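Local coordinates for UDP-galactopyranose mutase (Deinococcus radiodurans, PDB 3HE3), which probably catalyses, as a FAD-dependent flavoenzyme, the interconversion of UDP-galactopyranose and UDP-galactofuranose, at residues 301-306 with 324-329. Residues are numbered along the deposited sequence; the frame is centred on the assembly and turned at random.
With UDP (uridine-5'-diphosphate), chain S.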
ATOM      1  N   TYR E 301     -29.312   1.271 -18.695  1.00 40.09           N
ATOM      2  CA  TYR E 301     -28.713   1.318 -17.359  1.00 40.87           C
ATOM      3  C   TYR E 301     -28.263   2.711 -16.885  1.00 38.17           C
ATOM      4  O   TYR E 301     -28.130   3.640 -17.676  1.00 35.05           O
ATOM      5  CB  TYR E 301     -27.556   0.315 -17.256  1.00 35.14           C
ATOM      6  CG  TYR E 301     -27.978  -1.123 -17.451  1.00 42.58           C
ATOM      7  CD1 TYR E 301     -28.863  -1.731 -16.569  1.00 44.42           C
ATOM      8  CD2 TYR E 301     -27.488  -1.879 -18.512  1.00 41.32           C
ATOM      9  CE1 TYR E 301     -29.254  -3.052 -16.740  1.00 40.71           C
ATOM     10  CE2 TYR E 301     -27.872  -3.199 -18.689  1.00 37.08           C
ATOM     11  CZ  TYR E 301     -28.755  -3.777 -17.799  1.00 40.88           C
ATOM     12  OH  TYR E 301     -29.144  -5.087 -17.965  1.00 36.47           O
ATOM     13  N   ALA E 302     -28.039   2.834 -15.579  1.00 38.54           N
ATOM     14  CA  ALA E 302     -27.596   4.087 -14.978  1.00 40.58           C
ATOM     15  C   ALA E 302     -26.090   4.250 -15.113  1.00 42.88           C
ATOM     16  O   ALA E 302     -25.577   5.366 -15.186  1.00 48.74           O
ATOM     17  CB  ALA E 302     -28.002   4.150 -13.510  1.00 35.22           C
ATOM     18  N   TYR E 303     -25.381   3.127 -15.143  1.00 39.44           N
ATOM     19  CA  TYR E 303     -23.936   3.165 -15.302  1.00 40.28           C
ATOM     20  C   TYR E 303     -23.569   3.324 -16.777  1.00 41.66           C
ATOM     21  O   TYR E 303     -24.373   3.025 -17.661  1.00 40.21           O
ATOM     22  CB  TYR E 303     -23.285   1.919 -14.693  1.00 42.66           C
ATOM     23  CG  TYR E 303     -23.974   0.611 -15.030  1.00 39.44           C
ATOM     24  CD1 TYR E 303     -23.749  -0.018 -16.248  1.00 36.57           C
ATOM     25  CD2 TYR E 303     -24.830  -0.003 -14.124  1.00 36.87           C
ATOM     26  CE1 TYR E 303     -24.365  -1.214 -16.558  1.00 37.57           C
ATOM     27  CE2 TYR E 303     -25.452  -1.203 -14.429  1.00 33.46           C
ATOM     28  CZ  TYR E 303     -25.214  -1.802 -15.646  1.00 36.28           C
ATOM     29  OH  TYR E 303     -25.829  -2.994 -15.961  1.00 38.82           O
ATOM     30  N   THR E 304     -22.363   3.821 -17.035  1.00 36.93           N
ATOM     31  CA  THR E 304     -21.903   4.026 -18.401  1.00 36.46           C
ATOM     32  C   THR E 304     -21.218   2.777 -18.919  1.00 37.42           C
ATOM     33  O   THR E 304     -21.245   2.499 -20.115  1.00 35.17           O
ATOM     34  CB  THR E 304     -20.913   5.196 -18.492  1.00 43.77           C
ATOM     35  OG1 THR E 304     -19.956   5.095 -17.431  1.00 48.02           O
ATOM     36  CG2 THR E 304     -21.644   6.521 -18.378  1.00 42.75           C
ATOM     37  N   ARG E 305     -20.613   2.018 -18.009  1.00 42.59           N
ATOM     38  CA  ARG E 305     -19.790   0.884 -18.402  1.00 40.10           C
ATOM     39  C   ARG E 305     -19.377   0.012 -17.223  1.00 39.54           C
ATOM     40  O   ARG E 305     -19.389   0.451 -16.073  1.00 42.02           O
ATOM     41  CB  ARG E 305     -18.536   1.395 -19.098  1.00 41.83           C
ATOM     42  CG  ARG E 305     -17.797   2.433 -18.280  1.00 46.08           C
ATOM     43  CD  ARG E 305     -16.683   3.064 -19.077  1.00 52.17           C
ATOM     44  NE  ARG E 305     -15.855   3.929 -18.248  1.00 52.84           N
ATOM     45  CZ  ARG E 305     -14.858   4.673 -18.715  1.00 56.58           C
ATOM     46  NH1 ARG E 305     -14.568   4.657 -20.009  1.00 49.50           N
ATOM     47  NH2 ARG E 305     -14.154   5.435 -17.887  1.00 58.48           N
ATOM     48  N   VAL E 306     -19.010  -1.229 -17.535  1.00 37.64           N
ATOM     49  CA  VAL E 306     -18.459  -2.165 -16.567  1.00 34.93           C
ATOM     50  C   VAL E 306     -17.062  -2.541 -17.019  1.00 38.96           C
ATOM     51  O   VAL E 306     -16.831  -2.772 -18.206  1.00 37.66           O
ATOM     52  CB  VAL E 306     -19.254  -3.481 -16.523  1.00 35.84           C
ATOM     53  CG1 VAL E 306     -19.180  -4.099 -15.131  1.00 36.52           C
ATOM     54  CG2 VAL E 306     -20.684  -3.265 -16.967  1.00 40.16           C
ATOM     55  N   TYR E 324     -18.530  -0.768 -11.687  1.00 38.01           N
ATOM     56  CA  TYR E 324     -19.543  -0.049 -12.451  1.00 33.65           C
ATOM     57  C   TYR E 324     -19.379   1.457 -12.258  1.00 38.75           C
ATOM     58  O   TYR E 324     -19.208   1.927 -11.134  1.00 38.90           O
ATOM     59  CB  TYR E 324     -20.946  -0.492 -12.027  1.00 34.28           C
ATOM     60  CG  TYR E 324     -21.284  -1.911 -12.431  1.00 38.33           C
ATOM     61  CD1 TYR E 324     -21.892  -2.180 -13.652  1.00 34.49           C
ATOM     62  CD2 TYR E 324     -20.990  -2.984 -11.597  1.00 40.73           C
ATOM     63  CE1 TYR E 324     -22.199  -3.474 -14.030  1.00 36.68           C
ATOM     64  CE2 TYR E 324     -21.294  -4.285 -11.967  1.00 41.56           C
ATOM     65  CZ  TYR E 324     -21.897  -4.524 -13.186  1.00 44.32           C
ATOM     66  OH  TYR E 324     -22.202  -5.813 -13.564  1.00 40.63           O
ATOM     67  N   GLU E 325     -19.421   2.210 -13.354  1.00 40.86           N
ATOM     68  CA  GLU E 325     -19.237   3.659 -13.286  1.00 40.62           C
ATOM     69  C   GLU E 325     -20.538   4.438 -13.422  1.00 42.63           C
ATOM     70  O   GLU E 325     -21.224   4.348 -14.439  1.00 42.38           O
ATOM     71  CB  GLU E 325     -18.250   4.138 -14.348  1.00 40.27           C
ATOM     72  CG  GLU E 325     -16.794   3.949 -13.982  1.00 46.98           C
ATOM     73  CD  GLU E 325     -15.861   4.469 -15.059  1.00 61.02           C
ATOM     74  OE1 GLU E 325     -15.002   3.691 -15.531  1.00 63.45           O
ATOM     75  OE2 GLU E 325     -15.997   5.652 -15.445  1.00 56.61           O
ATOM     76  N   TYR E 326     -20.854   5.214 -12.390  1.00 42.38           N
ATOM     77  CA  TYR E 326     -22.020   6.087 -12.401  1.00 45.11           C
ATOM     78  C   TYR E 326     -21.586   7.544 -12.456  1.00 50.12           C
ATOM     79  O   TYR E 326     -20.883   8.020 -11.563  1.00 47.92           O
ATOM     80  CB  TYR E 326     -22.863   5.863 -11.148  1.00 44.72           C
ATOM     81  CG  TYR E 326     -23.402   4.461 -11.016  1.00 47.15           C
ATOM     82  CD1 TYR E 326     -22.647   3.462 -10.418  1.00 48.86           C
ATOM     83  CD2 TYR E 326     -24.666   4.134 -11.491  1.00 46.25           C
ATOM     84  CE1 TYR E 326     -23.138   2.172 -10.297  1.00 47.63           C
ATOM     85  CE2 TYR E 326     -25.165   2.850 -11.374  1.00 47.25           C
ATOM     86  CZ  TYR E 326     -24.396   1.871 -10.775  1.00 46.50           C
ATOM     87  OH  TYR E 326     -24.887   0.592 -10.655  1.00 43.07           O
ATOM     88  N   PRO E 327     -21.999   8.262 -13.510  1.00 46.54           N
ATOM     89  CA  PRO E 327     -21.656   9.685 -13.617  1.00 47.77           C
ATOM     90  C   PRO E 327     -22.374  10.509 -12.544  1.00 45.58           C
ATOM     91  O   PRO E 327     -23.532  10.231 -12.234  1.00 49.83           O
ATOM     92  CB  PRO E 327     -22.151  10.063 -15.022  1.00 41.77           C
ATOM     93  CG  PRO E 327     -22.283   8.763 -15.749  1.00 45.93           C
ATOM     94  CD  PRO E 327     -22.702   7.773 -14.705  1.00 42.71           C
ATOM     95  N   ARG E 328     -21.682  11.495 -11.981  1.00 43.31           N
ATOM     96  CA  ARG E 328     -22.224  12.317 -10.902  1.00 50.04           C
ATOM     97  C   ARG E 328     -21.879  13.792 -11.106  1.00 53.09           C
ATOM     98  O   ARG E 328     -20.764  14.125 -11.502  1.00 55.89           O
ATOM     99  CB  ARG E 328     -21.679  11.854  -9.548  1.00 47.96           C
ATOM    100  CG  ARG E 328     -22.184  10.492  -9.090  1.00 49.94           C
ATOM    101  CD  ARG E 328     -23.646  10.557  -8.673  1.00 50.04           C
ATOM    102  NE  ARG E 328     -24.171   9.253  -8.271  1.00 48.50           N
ATOM    103  CZ  ARG E 328     -24.911   8.469  -9.049  1.00 48.90           C
ATOM    104  NH1 ARG E 328     -25.221   8.853 -10.281  1.00 51.40           N
ATOM    105  NH2 ARG E 328     -25.346   7.302  -8.596  1.00 45.24           N
ATOM    106  N   ALA E 329     -22.832  14.675 -10.829  1.00 52.51           N
ATOM    107  CA  ALA E 329     -22.582  16.109 -10.922  1.00 57.61           C
ATOM    108  C   ALA E 329     -21.705  16.597  -9.766  1.00 56.75           C
ATOM    109  O   ALA E 329     -20.902  17.513  -9.929  1.00 60.93           O
ATOM    110  CB  ALA E 329     -23.894  16.878 -10.954  1.00 52.36           C
TER
HETATM  111  N1  UDP S 400     -18.402   8.239 -26.169  1.00 45.25           N
HETATM  112  C2  UDP S 400     -19.655   7.827 -26.581  1.00 44.12           C
HETATM  113  N3  UDP S 400     -19.932   6.484 -26.732  1.00 47.02           N
HETATM  114  C4  UDP S 400     -18.957   5.542 -26.471  1.00 48.05           C
HETATM  115  C5  UDP S 400     -17.696   5.961 -26.057  1.00 41.63           C
HETATM  116  C6  UDP S 400     -17.405   7.320 -25.995  1.00 39.70           C
HETATM  117  O2  UDP S 400     -20.532   8.657 -26.816  1.00 44.29           O
HETATM  118  O4  UDP S 400     -19.209   4.341 -26.606  1.00 46.17           O
HETATM  119  C1' UDP S 400     -18.129   9.680 -26.014  1.00 39.59           C
HETATM  120  C2' UDP S 400     -18.530  10.108 -24.616  1.00 39.07           C
HETATM  121  O2' UDP S 400     -19.126  11.384 -24.661  1.00 38.12           O
HETATM  122  C3' UDP S 400     -17.214  10.170 -23.870  1.00 38.95           C
HETATM  123  C4' UDP S 400     -16.226  10.521 -24.966  1.00 38.55           C
HETATM  124  O4' UDP S 400     -16.741   9.932 -26.143  1.00 38.03           O
HETATM  125  O3' UDP S 400     -17.248  11.151 -22.864  1.00 37.62           O
HETATM  126  C5' UDP S 400     -14.815  10.022 -24.676  1.00 40.67           C
HETATM  127  O5' UDP S 400     -14.840   8.680 -24.250  1.00 40.20           O
HETATM  128  PA  UDP S 400     -13.544   8.069 -23.522  1.00 51.66           P
HETATM  129  O1A UDP S 400     -12.358   8.245 -24.395  1.00 53.97           O
HETATM  130  O2A UDP S 400     -13.736   6.640 -23.180  1.00 52.35           O
HETATM  131  O3A UDP S 400     -13.362   8.999 -22.222  1.00 47.92           O
HETATM  132  PB  UDP S 400     -13.145   8.408 -20.741  1.00 49.77           P
HETATM  133  O1B UDP S 400     -14.452   8.257 -20.070  1.00 47.77           O
HETATM  134  O2B UDP S 400     -12.275   9.326 -19.972  1.00 57.03           O
HETATM  135  O3B UDP S 400     -12.496   7.083 -20.837  1.00 61.44           O
HETATM  136  O   HOH W   1     -17.921   6.718 -17.076  1.00 46.80           O
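Arg305 sets its CG between the backbone N and the carbonyl carbon (chi1 53°) and then runs extended to NE, while Glu325, with CG beside its own backbone N, stretches out to meet it. The guanidinium takes the carboxylate side-on with two nitrogens. Arg305 NE gives a 2.9 Å salt bridge to Glu325 OE1, arriving from above the carboxylate plane; Arg305 NH2 reaches the syn lone pair of Glu325 OE2 at 3.1 Å. The two planes stand 73° apart, so the grip is twisted rather than flat. Arg305 NH1 is left to donate a nearly straight bond, 3.3 Å long, to UDP O3B on the beta-phosphate. Glu325, second-shell to UDP, is thus placed to hold the Arg305 guanidinium in its orientation, and a water joins its OE2 to Thr304 OG1. A leucine in place of Arg305 would probably leave the Glu325 carboxylate without its ionic mate and the beta-phosphate without this donor. Between the backbones, Thr304 N binds Glu325 O at 2.9 Å and Glu325 N binds Arg305 O at 3.2 Å. Aromatic packing covers the other face of the strands. The Tyr324 edge, led by CD1, presses on the Tyr303 ring (centroids 4.7 Å apart, planes at 55°), while Val306 CG1 lies over a face of Tyr324, 3.5 Å from its centroid. Tyr303 turns CB and its edge toward the face of Tyr326, whose rim Ala302 CB meets in plane. Beyond the cluster, the Thr304 CG2 methyl reaches Pro327 CG. Asn296 and Tyr179 also touch Arg305, and bound FAD touches Glu325. Strands 305-308 and 320-336 pair antiparallel here within the mixed sheet, carrying the diphosphate-binding arginine of the UDP-galactopyranose mutase substrate site.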